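Local coordinates for protein probable porin (Pseudomonas aeruginosa, PDB 4FSO) that probably serves as an outer-membrane porin of the OprD family, a beta-barrel channel through which small solutes may cross the membrane, at residues L207-Q212 with G225-R230; L237-R242 with L264-A269; G278-N283 with L298-Q303. One frame throughout, in Å; residues are numbered along the deposited sequence.

Interaction 1: residues L207-Q212 with G225-R230; sequences LLQYAQ and GAVGKR. With C8E ((hydroxyethyloxy)tri(ethyloxy)octane), chain H.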
# COMPACT_ATOMS: atom_id res chain seq x y z
N LEU A 207 -16.15 10.38 -2.34
CA LEU A 207 -16.25 8.99 -1.97
C LEU A 207 -16.06 8.81 -0.45
O LEU A 207 -15.10 9.28 0.15
CB LEU A 207 -15.23 8.19 -2.78
CG LEU A 207 -14.77 6.81 -2.34
CD1 LEU A 207 -15.93 5.84 -2.26
CD2 LEU A 207 -13.70 6.28 -3.29
N LEU A 208 -17.03 8.14 0.17
CA LEU A 208 -17.04 7.89 1.61
C LEU A 208 -16.71 6.43 1.84
O LEU A 208 -17.09 5.57 1.05
CB LEU A 208 -18.42 8.22 2.21
CG LEU A 208 -18.60 9.61 2.80
CD1 LEU A 208 -17.90 10.65 1.94
CD2 LEU A 208 -20.07 9.91 2.91
N GLN A 209 -16.00 6.14 2.91
CA GLN A 209 -15.52 4.80 3.12
C GLN A 209 -15.60 4.37 4.56
O GLN A 209 -15.07 5.03 5.45
CB GLN A 209 -14.06 4.71 2.71
CG GLN A 209 -13.78 4.88 1.25
CD GLN A 209 -12.33 4.51 0.94
OE1 GLN A 209 -11.38 5.17 1.40
NE2 GLN A 209 -12.15 3.41 0.21
N TYR A 210 -16.24 3.24 4.81
CA TYR A 210 -16.16 2.66 6.12
C TYR A 210 -15.61 1.26 5.95
O TYR A 210 -15.95 0.57 5.00
CB TYR A 210 -17.53 2.61 6.81
CG TYR A 210 -17.45 1.90 8.14
CD1 TYR A 210 -16.82 2.50 9.23
CD2 TYR A 210 -17.95 0.62 8.30
CE1 TYR A 210 -16.70 1.86 10.43
CE2 TYR A 210 -17.82 -0.04 9.51
CZ TYR A 210 -17.20 0.59 10.57
OH TYR A 210 -17.09 -0.04 11.79
N ALA A 211 -14.75 0.84 6.87
CA ALA A 211 -14.26 -0.53 6.88
C ALA A 211 -13.94 -1.03 8.30
O ALA A 211 -13.72 -0.25 9.22
CB ALA A 211 -13.04 -0.69 5.93
N GLN A 212 -13.91 -2.35 8.46
CA GLN A 212 -13.88 -2.96 9.78
C GLN A 212 -13.31 -4.36 9.69
O GLN A 212 -13.57 -5.08 8.72
CB GLN A 212 -15.30 -3.00 10.32
CG GLN A 212 -15.52 -3.84 11.51
CD GLN A 212 -16.84 -3.50 12.16
OE1 GLN A 212 -17.51 -2.55 11.74
NE2 GLN A 212 -17.22 -4.25 13.18
N GLY A 225 -12.89 6.76 5.66
CA GLY A 225 -12.18 7.52 4.66
C GLY A 225 -13.08 8.50 3.96
O GLY A 225 -14.30 8.32 3.92
N ALA A 226 -12.48 9.55 3.41
CA ALA A 226 -13.17 10.43 2.49
C ALA A 226 -12.18 10.99 1.47
O ALA A 226 -11.21 11.63 1.84
CB ALA A 226 -13.90 11.56 3.23
N VAL A 227 -12.42 10.71 0.20
CA VAL A 227 -11.58 11.20 -0.89
C VAL A 227 -12.41 12.00 -1.86
O VAL A 227 -13.63 11.87 -1.91
CB VAL A 227 -10.92 10.07 -1.73
CG1 VAL A 227 -9.41 10.17 -1.70
CG2 VAL A 227 -11.42 8.68 -1.33
N GLY A 228 -11.73 12.81 -2.67
CA GLY A 228 -12.42 13.58 -3.68
C GLY A 228 -11.57 14.62 -4.39
O GLY A 228 -10.59 15.14 -3.84
N LYS A 229 -11.95 14.91 -5.62
CA LYS A 229 -11.27 15.91 -6.42
C LYS A 229 -12.30 16.95 -6.87
O LYS A 229 -13.48 16.67 -7.00
CB LYS A 229 -10.58 15.25 -7.62
N ARG A 230 -11.85 18.18 -7.07
CA ARG A 230 -12.75 19.25 -7.47
C ARG A 230 -11.98 20.22 -8.37
O ARG A 230 -10.84 20.59 -8.06
CB ARG A 230 -13.31 19.96 -6.24
CG ARG A 230 -13.89 21.34 -6.50
C8 C8E H . -12.20 19.72 -1.77
O9 C8E H . -12.02 18.39 -2.22
C10 C8E H . -13.20 17.62 -2.10
C11 C8E H . -12.89 16.24 -1.50
O12 C8E H . -12.96 16.27 -0.09
C13 C8E H . -13.04 15.00 0.52
C14 C8E H . -13.06 15.22 2.03
O15 C8E H . -12.28 16.38 2.28
C16 C8E H . -11.48 16.31 3.45
C17 C8E H . -11.91 17.37 4.48
O18 C8E H . -11.13 18.56 4.42
C19 C8E H . -11.35 19.36 3.25
C20 C8E H . -10.72 20.74 3.42
O21 C8E H . -10.43 21.30 2.16
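Leu-207 and Val-227 show how two neighbouring strands of a barrel lay apolar branches side by side. Followed outward, the leucine keeps to one methyl of its partner: CB and CG both pass CG2 of Val-227, and the tip CD2 settles 3.8 Å from that same CG2. CG stands anti to the backbone N (chi1 161°), which brings the chain alongside the valine, the two pointing the same way. The backbones beneath form a hydrogen-bonded pair, Leu-207 N to Val-227 O and Val-227 N to Leu-207 O each spanning 3.0 Å. This is one rung of the antiparallel hairpin of strands 206-215 and 219-231, part of the wall of an OprD-type barrel. Gln-209, on the same face as Leu-207, pairs with Gly-225; Gly-225 N reaches Gln-209 O at 2.8 Å. The glutamine carries its amide past the glycine to Tyr-223, whose OH bonds OE1, and to Asp-199 on strand 193-203, whose OD1 accepts a hydrogen bond from NE2; two partners thus fix the rotation of the amide. On the other face, Leu-208 CD1 rests 4.3 Å from Ala-226 CB, and that CB lies 3.9 Å from C14 of a bound C8E detergent molecule.

Interaction 2: residues L237-R242 with L264-A269; sequences LSADLR and LLLAYA. With C8E ((hydroxyethyloxy)tri(ethyloxy)octane), chain H.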
# COMPACT_ATOMS: atom_id res chain seq x y z
N LEU A 237 -8.32 20.37 -7.35
CA LEU A 237 -8.02 20.33 -5.92
C LEU A 237 -8.45 19.02 -5.25
O LEU A 237 -9.56 18.55 -5.45
CB LEU A 237 -8.70 21.49 -5.23
CG LEU A 237 -8.57 21.39 -3.72
CD1 LEU A 237 -7.22 21.96 -3.31
CD2 LEU A 237 -9.73 22.06 -3.00
N SER A 238 -7.56 18.43 -4.45
CA SER A 238 -7.81 17.09 -3.91
C SER A 238 -7.64 17.01 -2.40
O SER A 238 -6.71 17.58 -1.85
CB SER A 238 -6.89 16.06 -4.58
OG SER A 238 -6.80 16.31 -5.97
N ALA A 239 -8.54 16.27 -1.76
CA ALA A 239 -8.48 16.06 -0.32
C ALA A 239 -8.63 14.57 0.00
O ALA A 239 -9.48 13.89 -0.56
CB ALA A 239 -9.56 16.87 0.37
N ASP A 240 -7.81 14.08 0.91
CA ASP A 240 -7.83 12.67 1.26
C ASP A 240 -7.79 12.52 2.78
O ASP A 240 -6.76 12.76 3.42
CB ASP A 240 -6.65 11.94 0.62
CG ASP A 240 -6.86 10.45 0.56
OD1 ASP A 240 -7.56 9.91 1.46
OD2 ASP A 240 -6.33 9.81 -0.39
N LEU A 241 -8.93 12.12 3.34
CA LEU A 241 -9.07 11.99 4.78
C LEU A 241 -9.16 10.53 5.21
O LEU A 241 -10.02 9.80 4.73
CB LEU A 241 -10.32 12.73 5.24
CG LEU A 241 -10.46 12.70 6.76
CD1 LEU A 241 -9.24 13.31 7.42
CD2 LEU A 241 -11.71 13.45 7.17
N ARG A 242 -8.28 10.13 6.12
CA ARG A 242 -8.20 8.75 6.60
C ARG A 242 -8.12 8.69 8.12
O ARG A 242 -7.35 9.42 8.76
CB ARG A 242 -6.95 8.04 6.04
CG ARG A 242 -6.62 8.39 4.62
CD ARG A 242 -6.15 7.21 3.87
NE ARG A 242 -5.81 7.62 2.51
CZ ARG A 242 -4.66 7.35 1.91
NH1 ARG A 242 -3.73 6.63 2.53
NH2 ARG A 242 -4.45 7.77 0.68
N LEU A 264 -4.44 13.41 6.82
CA LEU A 264 -5.12 14.27 5.88
C LEU A 264 -4.10 14.73 4.84
O LEU A 264 -3.03 15.28 5.17
CB LEU A 264 -5.74 15.44 6.60
CG LEU A 264 -6.29 16.58 5.75
CD1 LEU A 264 -7.47 16.11 4.89
CD2 LEU A 264 -6.69 17.69 6.67
N LEU A 265 -4.41 14.48 3.58
CA LEU A 265 -3.58 14.97 2.51
C LEU A 265 -4.42 15.86 1.59
O LEU A 265 -5.55 15.53 1.23
CB LEU A 265 -2.95 13.80 1.75
CG LEU A 265 -1.98 14.12 0.62
CD1 LEU A 265 -0.54 14.28 1.11
CD2 LEU A 265 -2.07 13.05 -0.46
N LEU A 266 -3.85 17.02 1.26
CA LEU A 266 -4.46 17.98 0.34
C LEU A 266 -3.54 18.23 -0.86
O LEU A 266 -2.33 18.44 -0.69
CB LEU A 266 -4.68 19.30 1.05
CG LEU A 266 -6.04 19.60 1.65
CD1 LEU A 266 -6.69 18.34 2.21
CD2 LEU A 266 -5.85 20.64 2.74
N ALA A 267 -4.09 18.20 -2.08
CA ALA A 267 -3.27 18.51 -3.24
C ALA A 267 -3.94 19.48 -4.18
O ALA A 267 -5.18 19.55 -4.28
CB ALA A 267 -2.85 17.27 -3.97
N TYR A 268 -3.11 20.27 -4.85
CA TYR A 268 -3.55 21.16 -5.89
C TYR A 268 -2.72 20.90 -7.15
O TYR A 268 -1.48 20.95 -7.13
CB TYR A 268 -3.50 22.64 -5.47
CG TYR A 268 -3.99 23.50 -6.60
CD1 TYR A 268 -5.25 23.31 -7.13
CD2 TYR A 268 -3.17 24.47 -7.18
CE1 TYR A 268 -5.71 24.07 -8.18
CE2 TYR A 268 -3.63 25.23 -8.23
CZ TYR A 268 -4.90 25.03 -8.73
OH TYR A 268 -5.38 25.78 -9.77
N ALA A 269 -3.41 20.62 -8.25
CA ALA A 269 -2.74 20.19 -9.47
C ALA A 269 -3.21 20.97 -10.70
O ALA A 269 -4.40 21.00 -11.02
CB ALA A 269 -2.95 18.69 -9.67
C8 C8E H . -12.20 19.72 -1.77
O9 C8E H . -12.02 18.39 -2.22
C10 C8E H . -13.20 17.62 -2.10
C11 C8E H . -12.89 16.24 -1.50
O12 C8E H . -12.96 16.27 -0.09
C13 C8E H . -13.04 15.00 0.52
C14 C8E H . -13.06 15.22 2.03
O15 C8E H . -12.28 16.38 2.28
C16 C8E H . -11.48 16.31 3.45
C17 C8E H . -11.91 17.37 4.48
O18 C8E H . -11.13 18.56 4.42
C19 C8E H . -11.35 19.36 3.25
C20 C8E H . -10.72 20.74 3.42
O21 C8E H . -10.43 21.30 2.16
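Ala-239 and Leu-266 meet at the apolar centre, where leucine CD1 reaches over to the alanine methyl, with 3.7 Å between Leu-266 CD1 and Ala-239 CB. Toward one end of the pairing Leu-241 and Leu-264 cross obliquely and touch branch to branch, CD1 of one lying 4.2 Å from CD1 of the other. Toward the other end CB of Leu-237 lies beside CD1 of Tyr-268, and the CA of Leu-237 sits at the ring edge, near its plane. These three non-hydrogen-bonded pairs put their side chains on one face, and a C8E detergent molecule lies against it: Ala-239 CB is 3.4 Å from O15, while Leu-237 offers CD2 to C8. An apolar face with detergent lying on it is consistent with the lipid-facing side of an outer-membrane barrel. Between these pairs run the hydrogen-bonded ones, Ser-238 with Ala-267 and Asp-240 with Leu-265, each closed by two backbone bonds; Asp-240 N meets Leu-265 O at 2.7 Å.

Their side chains occupy the reverse face, where Ser-238 and Asp-240 bring polar groups among Ala-267 and Leu-265. With CG anti to the backbone N (chi1 -161°), the carboxylate leads off from strand 264-269 and is held in a two-pronged, side-on salt bridge by Arg-242, with hydrogen bonds from Arg-242 NE to Asp-240 OD1 (3.1 Å) and from NH2 to OD2 (3.0 Å). Both nitrogens approach from above the carboxylate plane. The guanidinium has further support from Tyr-297, whose backbone carbonyl O accepts a hydrogen bond from NH1 and whose ring takes part in a cation-pi contact. Strand 236-248 is flanked on one side by strand 219-231, where Val-227 packs on Asp-240, and strand 258-270 on its far side by strand 273-283, where Ser-276 touches Ala-267.

Interaction 3: residues G278-N283 with L298-Q303; sequences GWQRMN and LANYLQ. With C8E ((hydroxyethyloxy)tri(ethyloxy)octane), chain F.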
# COMPACT_ATOMS: atom_id res chain seq x y z
N GLY A 278 0.51 17.44 3.71
CA GLY A 278 -0.10 16.39 4.49
C GLY A 278 0.09 16.60 5.98
O GLY A 278 1.03 17.24 6.42
N TRP A 279 -0.84 16.05 6.75
CA TRP A 279 -0.80 16.13 8.19
C TRP A 279 -1.21 14.78 8.77
O TRP A 279 -2.21 14.19 8.36
CB TRP A 279 -1.78 17.20 8.67
CG TRP A 279 -1.99 17.14 10.15
CD1 TRP A 279 -1.02 17.08 11.10
CD2 TRP A 279 -3.24 17.15 10.85
NE1 TRP A 279 -1.58 17.03 12.35
CE2 TRP A 279 -2.94 17.08 12.23
CE3 TRP A 279 -4.57 17.21 10.46
CZ2 TRP A 279 -3.93 17.06 13.21
CZ3 TRP A 279 -5.55 17.20 11.43
CH2 TRP A 279 -5.23 17.13 12.79
N GLN A 280 -0.43 14.29 9.72
CA GLN A 280 -0.66 12.97 10.25
C GLN A 280 -0.49 13.01 11.76
O GLN A 280 0.40 13.69 12.26
CB GLN A 280 0.34 12.00 9.64
CG GLN A 280 0.22 10.56 10.13
CD GLN A 280 0.90 9.56 9.18
OE1 GLN A 280 0.58 9.50 7.99
NE2 GLN A 280 1.84 8.80 9.71
N ARG A 281 -1.36 12.29 12.48
CA ARG A 281 -1.29 12.22 13.92
C ARG A 281 -1.74 10.88 14.50
O ARG A 281 -2.76 10.30 14.11
CB ARG A 281 -2.05 13.36 14.56
CG ARG A 281 -2.11 13.26 16.08
CD ARG A 281 -2.55 14.56 16.68
NE ARG A 281 -2.59 14.45 18.13
CZ ARG A 281 -2.61 15.50 18.95
NH1 ARG A 281 -2.60 16.72 18.45
NH2 ARG A 281 -2.65 15.30 20.25
N MET A 282 -0.93 10.42 15.45
CA MET A 282 -1.11 9.18 16.17
C MET A 282 -1.54 9.50 17.61
O MET A 282 -0.98 10.42 18.26
CB MET A 282 0.24 8.46 16.20
CG MET A 282 0.32 7.08 15.57
SD MET A 282 -0.09 6.90 13.82
CE MET A 282 0.57 8.41 13.12
N ASN A 283 -2.54 8.77 18.10
CA ASN A 283 -3.00 8.93 19.48
C ASN A 283 -3.18 7.59 20.16
O ASN A 283 -3.67 6.64 19.54
CB ASN A 283 -4.32 9.70 19.54
CG ASN A 283 -4.28 11.01 18.78
OD1 ASN A 283 -4.41 11.02 17.55
ND2 ASN A 283 -4.08 12.11 19.51
N LEU A 298 -1.52 5.49 5.11
CA LEU A 298 -1.48 6.82 5.71
C LEU A 298 -0.82 7.83 4.78
O LEU A 298 0.01 7.46 3.96
CB LEU A 298 -0.74 6.77 7.04
CG LEU A 298 -1.41 5.92 8.13
CD1 LEU A 298 -0.40 5.57 9.22
CD2 LEU A 298 -2.65 6.67 8.73
N ALA A 299 -1.18 9.10 4.92
CA ALA A 299 -0.60 10.19 4.12
C ALA A 299 0.91 10.30 4.20
O ALA A 299 1.56 10.67 3.21
CB ALA A 299 -1.23 11.52 4.51
N ASN A 300 1.46 10.01 5.38
CA ASN A 300 2.91 10.10 5.56
C ASN A 300 3.63 8.75 5.49
O ASN A 300 4.71 8.57 6.06
CB ASN A 300 3.28 10.88 6.83
CG ASN A 300 2.77 12.30 6.79
OD1 ASN A 300 2.27 12.77 5.77
ND2 ASN A 300 2.91 13.01 7.91
N TYR A 301 3.03 7.78 4.80
CA TYR A 301 3.79 6.58 4.48
C TYR A 301 4.79 6.88 3.38
O TYR A 301 4.41 7.12 2.24
CB TYR A 301 2.92 5.40 4.06
CG TYR A 301 3.80 4.24 3.64
CD1 TYR A 301 4.68 3.65 4.55
CD2 TYR A 301 3.79 3.76 2.34
CE1 TYR A 301 5.50 2.60 4.17
CE2 TYR A 301 4.61 2.71 1.95
CZ TYR A 301 5.46 2.13 2.88
OH TYR A 301 6.29 1.07 2.49
N LEU A 302 6.06 6.84 3.73
CA LEU A 302 7.14 7.23 2.83
C LEU A 302 7.97 6.00 2.43
O LEU A 302 7.59 4.88 2.74
CB LEU A 302 8.01 8.32 3.47
CG LEU A 302 7.66 9.68 2.87
CD1 LEU A 302 6.18 10.01 3.09
CD2 LEU A 302 8.59 10.80 3.35
N GLN A 303 9.09 6.22 1.76
CA GLN A 303 9.88 5.11 1.21
C GLN A 303 10.42 4.22 2.32
O GLN A 303 10.41 2.99 2.21
CB GLN A 303 11.00 5.64 0.34
CG GLN A 303 11.69 4.61 -0.57
CD GLN A 303 12.90 5.22 -1.27
OE1 GLN A 303 12.83 6.34 -1.81
NE2 GLN A 303 14.03 4.51 -1.23
C3 C8E F . 0.97 24.69 1.36
C4 C8E F . 1.67 25.23 2.60
C5 C8E F . 2.51 24.15 3.27
C6 C8E F . 1.90 23.66 4.59
C7 C8E F . 2.22 22.19 4.82
C8 C8E F . 1.71 21.78 6.21
O9 C8E F . 0.75 20.74 6.20
C10 C8E F . -0.59 21.16 6.30
C11 C8E F . -1.49 19.93 6.43
O12 C8E F . -2.56 19.97 5.51
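The side-chain amides of Gln-280 and Asn-300 stack with their planes 25° apart, the two side chains running antiparallel to one another, each reaching toward the other's root. Asn-300 CB lies 3.6 Å from CD of Gln-280, and in return Asn-300 ND2 comes 3.3 Å from Gln-280 CB. The opposite face of the Gln-280 amide is covered by Leu-298, whose chain crosses it at about a right angle, CB 3.2 Å from Gln-280 OE1 and CD1 beside NE2. The polar ends are well supplied: OE1 of Gln-280 accepts the backbone N-H of Asn-300 at 2.8 Å, the donor tilted 33° from the carbonyl plane, and NE2 is given to the backbone oxygens of Asp-306 and Phe-307. An extended chain, with CG anti to the backbone N (chi1 179°), carries the amide this far from strand 273-283.

What it meets is a type I beta turn from Leu-298 to Tyr-301, closed by Tyr-301 N to Leu-298 O. The turn belongs to the loop that leads from the short strand 294-295 to strand 313-322, here folded inward against the barrel wall, consistent with the inward-folded loops that narrow the channel in OprD-family porins. Asn-300 ties it to the next strand as well, through ND2 to Ser-314 and OD1 to Gln-316. Trp-279, the neighbour of Gln-280 in the strand, points away from the turn, and its CB lies 3.5 Å from C11 of another C8E molecule.

Interactions 1, 2 and 3 follow one another in series along the chain and move round the same stretch of barrel wall. Centres of interactions 1 and 2 are about 11 Å apart and those of 2 and 3 about 13 Å, with strands 219-231 and 236-248, then 258-270 and 273-283, bonded as neighbours. Interactions 1 and 3 do not touch, their nearest atoms being about 10 Å apart. The first two are strand pairings within hairpins and share one detergent molecule; the third joins the wall to a loop. Together they illustrate how an OprD-type barrel combines a continuous hydrogen-bonded wall, apolar outside, with a loop packed within it.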